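Local structure of endoglucanase FnCel5A (3NCO) at residues T276-V279 with R280-A283; F14-N17 with K18-G21; H103-E106 with E107-Q110; P117-V120 with E121-Q125. The protein probably hydrolyses internal beta-1,4-glucosidic bonds of cellulose as a family 5 glycoside hydrolase with a TIM-barrel fold. All blocks are in the same frame, centred on the assembly; numbering follows the deposited sequence.

Interaction 1 (T276-V279 with R280-A283); sequences TKTV and RRIA
Thr276 to Ala283 form two regular alpha-helical turns, in which Arg280 N, Arg281 N, Ile282 N and Ala283 N each bond to the carbonyl O four residues back, Arg280 N to Thr276 O at 2.9 Å. The helix, 269-285, is the crossover helix of a beta-alpha-beta unit of the (beta/alpha)8 barrel, between strands 256-261 and 289-292. Val279 and Ala283 face strand 256-261. Lys277, Arg280 and Arg281 carry the polar part of the contact. Lys277 CG is anti to the backbone N (chi1 177°); with bends at chi3 and chi4, this carries CD past Arg281 NH1 at 3.3 Å and turns NZ back toward Arg280. The Arg281 guanidinium lies with one face over Thr278 CA. Lys277 NZ is 4.0 Å from Arg280 NH1, a pair of like charges. Water 1 accepts from both, weakly from NZ, which may soften the repulsion. Arg280 is buried, with a salt bridge to Glu284 and a bond from NE to Ser316 O. With an alanine here in place of Lys277, water 1 would probably lose its weaker donor and the Arg281 guanidinium would be less restrained. Toward helix 232-252, Thr278 and Ile282 lie side by side, with Thr278 CG2 3.8 Å from Ile282 CD1.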
loop_
_atom_site.group_PDB
_atom_site.type_symbol
_atom_site.label_atom_id
_atom_site.label_comp_id
_atom_site.label_asym_id
_atom_site.label_seq_id
_atom_site.Cartn_x
_atom_site.Cartn_y
_atom_site.Cartn_z
ATOM N N THR A 276 -5.279 11.346 -11.900
ATOM C CA THR A 276 -5.358 11.100 -10.455
ATOM C C THR A 276 -6.766 11.331 -9.936
ATOM O O THR A 276 -7.295 10.545 -9.132
ATOM C CB THR A 276 -4.310 11.958 -9.709
ATOM O OG1 THR A 276 -3.018 11.668 -10.265
ATOM C CG2 THR A 276 -4.294 11.644 -8.195
ATOM N N LYS A 277 -7.384 12.411 -10.439
ATOM C CA LYS A 277 -8.720 12.767 -10.009
ATOM C C LYS A 277 -9.714 11.707 -10.428
ATOM O O LYS A 277 -10.604 11.353 -9.654
ATOM C CB LYS A 277 -9.107 14.095 -10.687
ATOM C CG LYS A 277 -10.493 14.592 -10.402
ATOM C CD LYS A 277 -10.741 15.742 -11.372
ATOM C CE LYS A 277 -11.539 16.884 -10.747
ATOM N NZ LYS A 277 -12.649 16.482 -9.806
ATOM N N THR A 278 -9.569 11.192 -11.661
ATOM C CA THR A 278 -10.489 10.200 -12.206
ATOM C C THR A 278 -10.377 8.882 -11.427
ATOM O O THR A 278 -11.365 8.289 -11.041
ATOM C CB THR A 278 -10.183 9.960 -13.697
ATOM O OG1 THR A 278 -10.462 11.158 -14.430
ATOM C CG2 THR A 278 -11.006 8.831 -14.282
ATOM N N VAL A 279 -9.158 8.457 -11.166
ATOM C CA VAL A 279 -8.955 7.246 -10.349
ATOM C C VAL A 279 -9.565 7.427 -8.962
ATOM O O VAL A 279 -10.304 6.553 -8.486
ATOM C CB VAL A 279 -7.455 6.871 -10.260
ATOM C CG1 VAL A 279 -7.303 5.777 -9.267
ATOM C CG2 VAL A 279 -6.950 6.404 -11.639
ATOM N N ARG A 280 -9.286 8.555 -8.310
ATOM C CA ARG A 280 -9.885 8.817 -6.996
ATOM C C ARG A 280 -11.442 8.758 -7.031
ATOM O O ARG A 280 -12.070 8.116 -6.197
ATOM C CB ARG A 280 -9.434 10.157 -6.416
ATOM C CG ARG A 280 -10.180 10.424 -5.098
ATOM C CD ARG A 280 -9.987 11.832 -4.580
ATOM N NE ARG A 280 -10.412 12.848 -5.535
ATOM C CZ ARG A 280 -11.654 13.237 -5.679
ATOM N NH1 ARG A 280 -11.978 14.187 -6.544
ATOM N NH2 ARG A 280 -12.582 12.691 -4.918
ATOM N N ARG A 281 -12.061 9.450 -7.996
ATOM C CA ARG A 281 -13.530 9.466 -8.079
ATOM C C ARG A 281 -14.102 8.081 -8.314
ATOM O O ARG A 281 -15.164 7.757 -7.772
ATOM C CB ARG A 281 -13.978 10.344 -9.244
ATOM C CG ARG A 281 -13.682 11.820 -9.041
ATOM C CD ARG A 281 -14.319 12.713 -10.178
ATOM N NE ARG A 281 -14.312 12.072 -11.518
ATOM C CZ ARG A 281 -13.681 12.524 -12.628
ATOM N NH1 ARG A 281 -12.962 13.642 -12.615
ATOM N NH2 ARG A 281 -13.769 11.838 -13.776
ATOM N N ILE A 282 -13.444 7.283 -9.156
ATOM C CA ILE A 282 -13.975 5.955 -9.484
ATOM C C ILE A 282 -13.766 4.983 -8.310
ATOM O O ILE A 282 -14.639 4.147 -8.021
ATOM C CB ILE A 282 -13.384 5.410 -10.802
ATOM C CG1 ILE A 282 -13.872 6.291 -11.975
ATOM C CG2 ILE A 282 -13.733 3.905 -11.011
ATOM C CD1 ILE A 282 -13.263 5.935 -13.350
ATOM N N ALA A 283 -12.652 5.133 -7.595
ATOM C CA ALA A 283 -12.494 4.352 -6.356
ATOM C C ALA A 283 -13.602 4.742 -5.359
ATOM O O ALA A 283 -14.195 3.871 -4.730
ATOM C CB ALA A 283 -11.074 4.562 -5.724
HETATM O O HOH W 1 -10.385 16.840 -7.589
#

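Interaction 2 (F14-N17 with K18-G21); sequences FEYN and KMIG
Tyr16 and Met19, a selenomethionine here, make the main side-chain contact at the end of helix 12-20. The two side chains run alongside each other and point the same way. Met19 SE lies 3.7 Å from Tyr16 CD2. It stands 45° off the normal of the Tyr16 ring, an oblique Met-aromatic contact. Tyr16 is also held at its far end, where OH bonds to Asp135.

The backbone bonds are longer than in a regular helix. Lys18 N reaches Phe14 O at 3.2 Å and Met19 N reaches Glu15 O at 3.3 Å. Met19 N also makes a weak bond to Tyr16 O. Ile20 N has only weak bonds, one to Tyr16 O and one to Asn17 O. Bonds to the third residue back thus appear beside those to the fourth. Gly21 then leaves the helix with a positive phi of 53°, which favours glycine.

Among the charged side chains, Glu15 and Lys18 run side by side. Glu15 OE2 meets the methylene CD of Lys18 at 3.7 Å. The bends at chi3 and chi4 of Lys18 leave NZ 4.9 Å from Glu15 OE1, so the opposite charges are near but not in contact.

The buried side is amide against hydrocarbon. Asn17 OD1 lies 3.7 Å from Ile20 CD1. Asn17 CG stands anti to the backbone N (chi1 -171°), which turns the amide toward its barrel partners: Ser289 bonds to OD1, and ND2 bonds to Ile256 O. Ile20 packs on Phe138, Ile199 and Phe257 of three barrel strands. The chemistry implies a helix that caps the strand-start end of the barrel: barrel residues satisfy its buried amide, and the charged side chains of Glu15 and Lys18 stay on the outer side, too far apart for a salt bridge.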
loop_
_atom_site.group_PDB
_atom_site.type_symbol
_atom_site.label_atom_id
_atom_site.label_comp_id
_atom_site.label_asym_id
_atom_site.label_seq_id
_atom_site.Cartn_x
_atom_site.Cartn_y
_atom_site.Cartn_z
ATOM N N PHE A 14 -15.785 -3.767 6.840
ATOM C CA PHE A 14 -16.184 -2.695 5.945
ATOM C C PHE A 14 -16.119 -1.361 6.626
ATOM O O PHE A 14 -15.761 -0.380 5.996
ATOM C CB PHE A 14 -17.571 -2.973 5.338
ATOM C CG PHE A 14 -17.541 -4.022 4.235
ATOM C CD1 PHE A 14 -17.541 -3.637 2.881
ATOM C CD2 PHE A 14 -17.467 -5.365 4.551
ATOM C CE1 PHE A 14 -17.479 -4.599 1.851
ATOM C CE2 PHE A 14 -17.407 -6.349 3.491
ATOM C CZ PHE A 14 -17.401 -5.966 2.180
ATOM N N GLU A 15 -16.432 -1.327 7.921
ATOM C CA GLU A 15 -16.315 -0.083 8.659
ATOM C C GLU A 15 -14.856 0.342 8.885
ATOM O O GLU A 15 -14.529 1.555 8.822
ATOM C CB GLU A 15 -17.089 -0.178 9.962
ATOM C CG GLU A 15 -18.618 -0.201 9.731
ATOM C CD GLU A 15 -19.154 0.992 8.854
ATOM O OE1 GLU A 15 -19.053 2.171 9.309
ATOM O OE2 GLU A 15 -19.668 0.727 7.708
ATOM N N TYR A 16 -13.996 -0.640 9.192
ATOM C CA TYR A 16 -12.559 -0.329 9.333
ATOM C C TYR A 16 -11.997 0.119 7.990
ATOM O O TYR A 16 -11.126 1.002 7.925
ATOM C CB TYR A 16 -11.763 -1.515 9.907
ATOM C CG TYR A 16 -11.852 -1.635 11.398
ATOM C CD1 TYR A 16 -12.741 -2.525 11.987
ATOM C CD2 TYR A 16 -11.059 -0.866 12.210
ATOM C CE1 TYR A 16 -12.858 -2.607 13.380
ATOM C CE2 TYR A 16 -11.148 -0.940 13.622
ATOM C CZ TYR A 16 -12.035 -1.824 14.190
ATOM O OH TYR A 16 -12.162 -1.913 15.571
ATOM N N ASN A 17 -12.469 -0.482 6.893
ATOM C CA ASN A 17 -11.968 -0.048 5.559
ATOM C C ASN A 17 -12.313 1.413 5.305
ATOM O O ASN A 17 -11.495 2.164 4.794
ATOM C CB ASN A 17 -12.541 -0.941 4.446
ATOM C CG ASN A 17 -11.897 -0.683 3.101
ATOM O OD1 ASN A 17 -10.679 -0.689 2.957
ATOM N ND2 ASN A 17 -12.740 -0.516 2.091
ATOM N N LYS A 18 -13.500 1.840 5.755
ATOM C CA LYS A 18 -13.909 3.259 5.591
ATOM C C LYS A 18 -13.012 4.207 6.378
ATOM O O LYS A 18 -12.826 5.389 6.000
ATOM C CB LYS A 18 -15.368 3.440 6.044
ATOM C CG LYS A 18 -16.324 3.053 4.971
ATOM C CD LYS A 18 -17.762 3.013 5.499
ATOM C CE LYS A 18 -18.485 4.324 5.198
ATOM N NZ LYS A 18 -17.889 5.483 5.950
HETATM N N MSE A 19 -12.458 3.695 7.477
HETATM C CA MSE A 19 -11.492 4.471 8.271
HETATM C C MSE A 19 -10.184 4.758 7.527
HETATM O O MSE A 19 -9.530 5.791 7.783
HETATM C CB MSE A 19 -11.224 3.794 9.592
HETATM C CG MSE A 19 -12.404 3.845 10.548
HETATM SE SE MSE A 19 -11.976 2.672 12.102
HETATM C CE MSE A 19 -10.163 3.215 12.510
ATOM N N ILE A 20 -9.803 3.869 6.611
ATOM C CA ILE A 20 -8.649 4.166 5.727
ATOM C C ILE A 20 -8.941 5.447 4.927
ATOM O O ILE A 20 -8.060 6.290 4.741
ATOM C CB ILE A 20 -8.311 2.975 4.782
ATOM C CG1 ILE A 20 -7.942 1.747 5.642
ATOM C CG2 ILE A 20 -7.179 3.344 3.794
ATOM C CD1 ILE A 20 -7.730 0.500 4.754
ATOM N N GLY A 21 -10.178 5.561 4.453
ATOM C CA GLY A 21 -10.605 6.758 3.755
ATOM C C GLY A 21 -9.713 7.178 2.591
ATOM O O GLY A 21 -9.511 6.447 1.643
#

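Interaction 3 (H103-E106 with E107-Q110); sequences HHFE and ELYQ
Glu106 is bonded through both its side chain and its backbone. Its OE2 accepts from His104 NE2 at 2.6 Å, with an N-H...O angle of 165°, and its carbonyl O accepts from Gln110 N at 3.3 Å. The carboxylate oxygen uses its anti lone pair and lies in the plane of the imidazole, so this bond ties the loop to the first residue of the helix. Tyr109 OH and the backbone N of His104 share water 2, which donates to the hydroxyl and accepts from the amide, each at 2.8 Å. Tyr109 OH also bonds to Glu144 O. Phe105 sits at the N-cap position, and its carbonyl O accepts weak bonds from Leu108 N and Tyr109 N. Its CG is anti to the backbone N (chi1 -165°), which lays the ring against Leu108. Leu108 CB stands over one face, 4.0 Å from the Phe105 ring centroid, in a CH-pi contact. Glu107 OE1 meets the edge of the same ring, 3.4 Å from Phe105 CD2, with the carboxylate plane turned 79° from the ring. Helix 112-130 packs against this group: Phe105 and Glu107 touch Tyr115. This is a short helix in the loop after strand 97-101 of the (beta/alpha)8 barrel, at the C-terminal ends of the strands, where TIM-barrel enzymes keep their active sites.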
loop_
_atom_site.group_PDB
_atom_site.type_symbol
_atom_site.label_atom_id
_atom_site.label_comp_id
_atom_site.label_asym_id
_atom_site.label_seq_id
_atom_site.Cartn_x
_atom_site.Cartn_y
_atom_site.Cartn_z
ATOM N N HIS A 103 7.677 -5.077 2.654
ATOM C CA HIS A 103 7.837 -4.508 1.314
ATOM C C HIS A 103 9.267 -4.824 0.851
ATOM O O HIS A 103 10.228 -4.916 1.655
ATOM C CB HIS A 103 7.660 -3.006 1.432
ATOM C CG HIS A 103 7.085 -2.294 0.242
ATOM N ND1 HIS A 103 7.788 -1.942 -0.894
ATOM C CD2 HIS A 103 5.871 -1.734 0.104
ATOM C CE1 HIS A 103 7.027 -1.175 -1.672
ATOM N NE2 HIS A 103 5.850 -1.067 -1.101
ATOM N N HIS A 104 9.397 -5.070 -0.450
ATOM C CA HIS A 104 10.727 -5.248 -1.032
ATOM C C HIS A 104 11.527 -6.377 -0.357
ATOM O O HIS A 104 12.653 -6.169 0.042
ATOM C CB HIS A 104 11.507 -3.917 -0.996
ATOM C CG HIS A 104 12.616 -3.853 -1.994
ATOM N ND1 HIS A 104 12.654 -2.906 -3.010
ATOM C CD2 HIS A 104 13.710 -4.636 -2.162
ATOM C CE1 HIS A 104 13.743 -3.104 -3.748
ATOM N NE2 HIS A 104 14.381 -4.158 -3.268
ATOM N N PHE A 105 10.948 -7.564 -0.293
ATOM C CA PHE A 105 11.682 -8.756 0.157
ATOM C C PHE A 105 12.150 -9.540 -1.099
ATOM O O PHE A 105 11.478 -10.462 -1.541
ATOM C CB PHE A 105 10.734 -9.560 1.037
ATOM C CG PHE A 105 11.386 -10.626 1.868
ATOM C CD1 PHE A 105 10.649 -11.213 2.927
ATOM C CD2 PHE A 105 12.708 -11.069 1.634
ATOM C CE1 PHE A 105 11.227 -12.248 3.700
ATOM C CE2 PHE A 105 13.286 -12.063 2.426
ATOM C CZ PHE A 105 12.529 -12.655 3.474
ATOM N N GLU A 106 13.314 -9.153 -1.668
ATOM C CA GLU A 106 13.743 -9.668 -2.973
ATOM C C GLU A 106 13.862 -11.191 -2.975
ATOM O O GLU A 106 13.439 -11.846 -3.943
ATOM C CB GLU A 106 15.070 -9.012 -3.435
ATOM C CG GLU A 106 14.917 -7.521 -3.909
ATOM C CD GLU A 106 16.275 -6.807 -4.312
ATOM O OE1 GLU A 106 17.267 -7.489 -4.722
ATOM O OE2 GLU A 106 16.354 -5.546 -4.215
ATOM N N GLU A 107 14.400 -11.768 -1.909
ATOM C CA GLU A 107 14.563 -13.228 -1.863
ATOM C C GLU A 107 13.225 -13.987 -1.859
ATOM O O GLU A 107 13.104 -15.092 -2.396
ATOM C CB GLU A 107 15.365 -13.633 -0.624
ATOM C CG GLU A 107 16.762 -12.980 -0.605
ATOM C CD GLU A 107 16.863 -11.597 0.112
ATOM O OE1 GLU A 107 15.888 -10.793 0.327
ATOM O OE2 GLU A 107 18.014 -11.302 0.493
ATOM N N LEU A 108 12.216 -13.378 -1.243
ATOM C CA LEU A 108 10.862 -13.960 -1.279
ATOM C C LEU A 108 10.300 -14.078 -2.709
ATOM O O LEU A 108 9.634 -15.090 -3.076
ATOM C CB LEU A 108 9.916 -13.124 -0.367
ATOM C CG LEU A 108 8.482 -13.649 -0.252
ATOM C CD1 LEU A 108 8.496 -15.039 0.282
ATOM C CD2 LEU A 108 7.708 -12.717 0.707
ATOM N N TYR A 109 10.563 -13.051 -3.525
ATOM C CA TYR A 109 10.137 -13.093 -4.902
ATOM C C TYR A 109 10.817 -14.196 -5.664
ATOM O O TYR A 109 10.245 -14.791 -6.593
ATOM C CB TYR A 109 10.457 -11.767 -5.576
ATOM C CG TYR A 109 9.535 -10.618 -5.246
ATOM C CD1 TYR A 109 8.215 -10.690 -5.538
ATOM C CD2 TYR A 109 10.002 -9.458 -4.594
ATOM C CE1 TYR A 109 7.347 -9.634 -5.293
ATOM C CE2 TYR A 109 9.138 -8.378 -4.311
ATOM C CZ TYR A 109 7.802 -8.480 -4.674
ATOM O OH TYR A 109 6.936 -7.403 -4.415
ATOM N N GLN A 110 12.044 -14.508 -5.294
ATOM C CA GLN A 110 12.828 -15.507 -6.051
ATOM C C GLN A 110 12.715 -16.939 -5.563
ATOM O O GLN A 110 12.686 -17.871 -6.358
ATOM C CB GLN A 110 14.330 -15.133 -6.060
ATOM C CG GLN A 110 15.246 -16.134 -6.804
ATOM C CD GLN A 110 15.028 -16.157 -8.350
ATOM O OE1 GLN A 110 14.447 -15.222 -8.930
ATOM N NE2 GLN A 110 15.495 -17.227 -9.000
HETATM O O HOH W 2 7.377 -5.599 -2.371
#

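Interaction 4 (P117-V120 with E121-Q125); sequences PVLV and EIWKQ
Glu121 O accepts two bonds from one residue, Gln125. The backbone N gives the ordinary helical bond. Gln125 NE2 lies 3.2 Å from Glu121 O and approaches from the face opposite to Gln125 N. Gln125 NE2 also reaches Tyr74 O. These residues lie on helix 112-130, the outer helix of the (beta/alpha)8 barrel between strands 97-101 and 137-140, after the short helix 106-110. Glu121 N, Ile122 N, Trp123 N and Lys124 N continue the i to i+4 ladder, with Ile122 N 2.9 Å from Val118 O. Pro117 O is gripped twice: Glu121 N comes from above its plane, and water 3 donates at 2.8 Å. The same water donates to Glu121 OE2 at 2.7 Å, which ties the carboxylate to the turn before it. On the buried side, Trp123 NE1 bonds to Ile141 O and its indole meets the Phe139 ring, while Val161 and Ile165 of helix 151-168 pack against it. A serine here in place of Trp123 would probably leave Ile141 O without its indole donor and open a gap beside Leu119 CD1. Val118 CG1 meets Ile122 CD1 at 4.2 Å. The torsions of Leu119 (chi1 -179°, chi2 68°) together set its CD1 at the indole edge, 3.6 Å from Trp123 CD1.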
loop_
_atom_site.group_PDB
_atom_site.type_symbol
_atom_site.label_atom_id
_atom_site.label_comp_id
_atom_site.label_asym_id
_atom_site.label_seq_id
_atom_site.Cartn_x
_atom_site.Cartn_y
_atom_site.Cartn_z
ATOM N N PRO A 117 8.930 -18.974 5.007
ATOM C CA PRO A 117 9.073 -19.137 6.444
ATOM C C PRO A 117 9.770 -17.982 7.144
ATOM O O PRO A 117 9.553 -17.803 8.340
ATOM C CB PRO A 117 9.914 -20.409 6.563
ATOM C CG PRO A 117 9.571 -21.199 5.318
ATOM C CD PRO A 117 9.484 -20.124 4.268
ATOM N N VAL A 118 10.590 -17.205 6.416
ATOM C CA VAL A 118 11.254 -16.060 7.029
ATOM C C VAL A 118 10.207 -14.950 7.214
ATOM O O VAL A 118 10.150 -14.306 8.258
ATOM C CB VAL A 118 12.473 -15.564 6.195
ATOM C CG1 VAL A 118 13.114 -14.334 6.841
ATOM C CG2 VAL A 118 13.484 -16.704 6.004
ATOM N N LEU A 119 9.333 -14.764 6.219
ATOM C CA LEU A 119 8.238 -13.814 6.367
ATOM C C LEU A 119 7.350 -14.195 7.545
ATOM O O LEU A 119 6.912 -13.331 8.325
ATOM C CB LEU A 119 7.404 -13.753 5.062
ATOM C CG LEU A 119 6.242 -12.761 5.093
ATOM C CD1 LEU A 119 6.741 -11.314 5.132
ATOM C CD2 LEU A 119 5.414 -13.081 3.846
ATOM N N VAL A 120 7.079 -15.503 7.675
ATOM C CA VAL A 120 6.254 -15.922 8.827
ATOM C C VAL A 120 6.910 -15.457 10.148
ATOM O O VAL A 120 6.217 -14.943 11.072
ATOM C CB VAL A 120 6.007 -17.434 8.853
ATOM C CG1 VAL A 120 5.353 -17.848 10.122
ATOM C CG2 VAL A 120 5.098 -17.857 7.670
ATOM N N GLU A 121 8.225 -15.667 10.281
ATOM C CA GLU A 121 8.935 -15.270 11.516
ATOM C C GLU A 121 8.982 -13.754 11.700
ATOM O O GLU A 121 8.812 -13.267 12.818
ATOM C CB GLU A 121 10.357 -15.805 11.524
ATOM C CG GLU A 121 10.449 -17.337 11.590
ATOM C CD GLU A 121 9.591 -17.944 12.714
ATOM O OE1 GLU A 121 9.727 -17.508 13.880
ATOM O OE2 GLU A 121 8.761 -18.843 12.455
ATOM N N ILE A 122 9.150 -13.009 10.613
ATOM C CA ILE A 122 9.072 -11.530 10.699
ATOM C C ILE A 122 7.744 -11.124 11.291
ATOM O O ILE A 122 7.671 -10.358 12.251
ATOM C CB ILE A 122 9.279 -10.872 9.300
ATOM C CG1 ILE A 122 10.758 -10.958 8.946
ATOM C CG2 ILE A 122 8.782 -9.389 9.273
ATOM C CD1 ILE A 122 11.063 -10.705 7.469
ATOM N N TRP A 123 6.674 -11.661 10.740
ATOM C CA TRP A 123 5.352 -11.279 11.194
ATOM C C TRP A 123 5.017 -11.765 12.608
ATOM O O TRP A 123 4.260 -11.093 13.347
ATOM C CB TRP A 123 4.296 -11.655 10.160
ATOM C CG TRP A 123 4.113 -10.470 9.190
ATOM C CD1 TRP A 123 4.478 -10.389 7.830
ATOM C CD2 TRP A 123 3.606 -9.193 9.534
ATOM N NE1 TRP A 123 4.166 -9.140 7.339
ATOM C CE2 TRP A 123 3.657 -8.378 8.372
ATOM C CE3 TRP A 123 3.105 -8.657 10.733
ATOM C CZ2 TRP A 123 3.203 -7.041 8.380
ATOM C CZ3 TRP A 123 2.649 -7.371 10.749
ATOM C CH2 TRP A 123 2.696 -6.540 9.582
ATOM N N LYS A 124 5.552 -12.916 13.003
ATOM C CA LYS A 124 5.346 -13.348 14.392
ATOM C C LYS A 124 5.881 -12.258 15.328
ATOM O O LYS A 124 5.243 -11.891 16.342
ATOM C CB LYS A 124 6.077 -14.662 14.623
ATOM C CG LYS A 124 5.980 -15.159 16.049
ATOM C CD LYS A 124 6.588 -16.560 16.123
ATOM C CE LYS A 124 6.318 -17.244 17.500
ATOM N NZ LYS A 124 4.870 -17.743 17.578
ATOM N N GLN A 125 7.042 -11.732 14.986
ATOM C CA GLN A 125 7.673 -10.700 15.780
ATOM C C GLN A 125 6.970 -9.336 15.710
ATOM O O GLN A 125 6.858 -8.656 16.735
ATOM C CB GLN A 125 9.095 -10.536 15.326
ATOM C CG GLN A 125 9.913 -11.724 15.744
ATOM C CD GLN A 125 11.305 -11.591 15.204
ATOM O OE1 GLN A 125 12.081 -10.812 15.722
ATOM N NE2 GLN A 125 11.600 -12.273 14.094
HETATM O O HOH W 3 8.683 -19.903 9.946
#

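Overall arrangement
All four contacts are local and belong to one TIM barrel. Interaction 1 is mostly buried; the others are partly buried. Interactions 1 and 4 lie on outer barrel helices, on opposite sides of the chain's centre, with centres about 35 Å apart. Both have regular helical bonding, but a group of cationic side chains marks the first and an indole the second. Interaction 2 caps one end of the barrel, and its bonds weaken as the helix ends. Interaction 3 starts a short helix in a loop and includes a histidine-carboxylate bond. Interactions 3 and 4 touch, Phe105 CZ lying 3.8 Å from Val118 CG1. The other pairs do not touch.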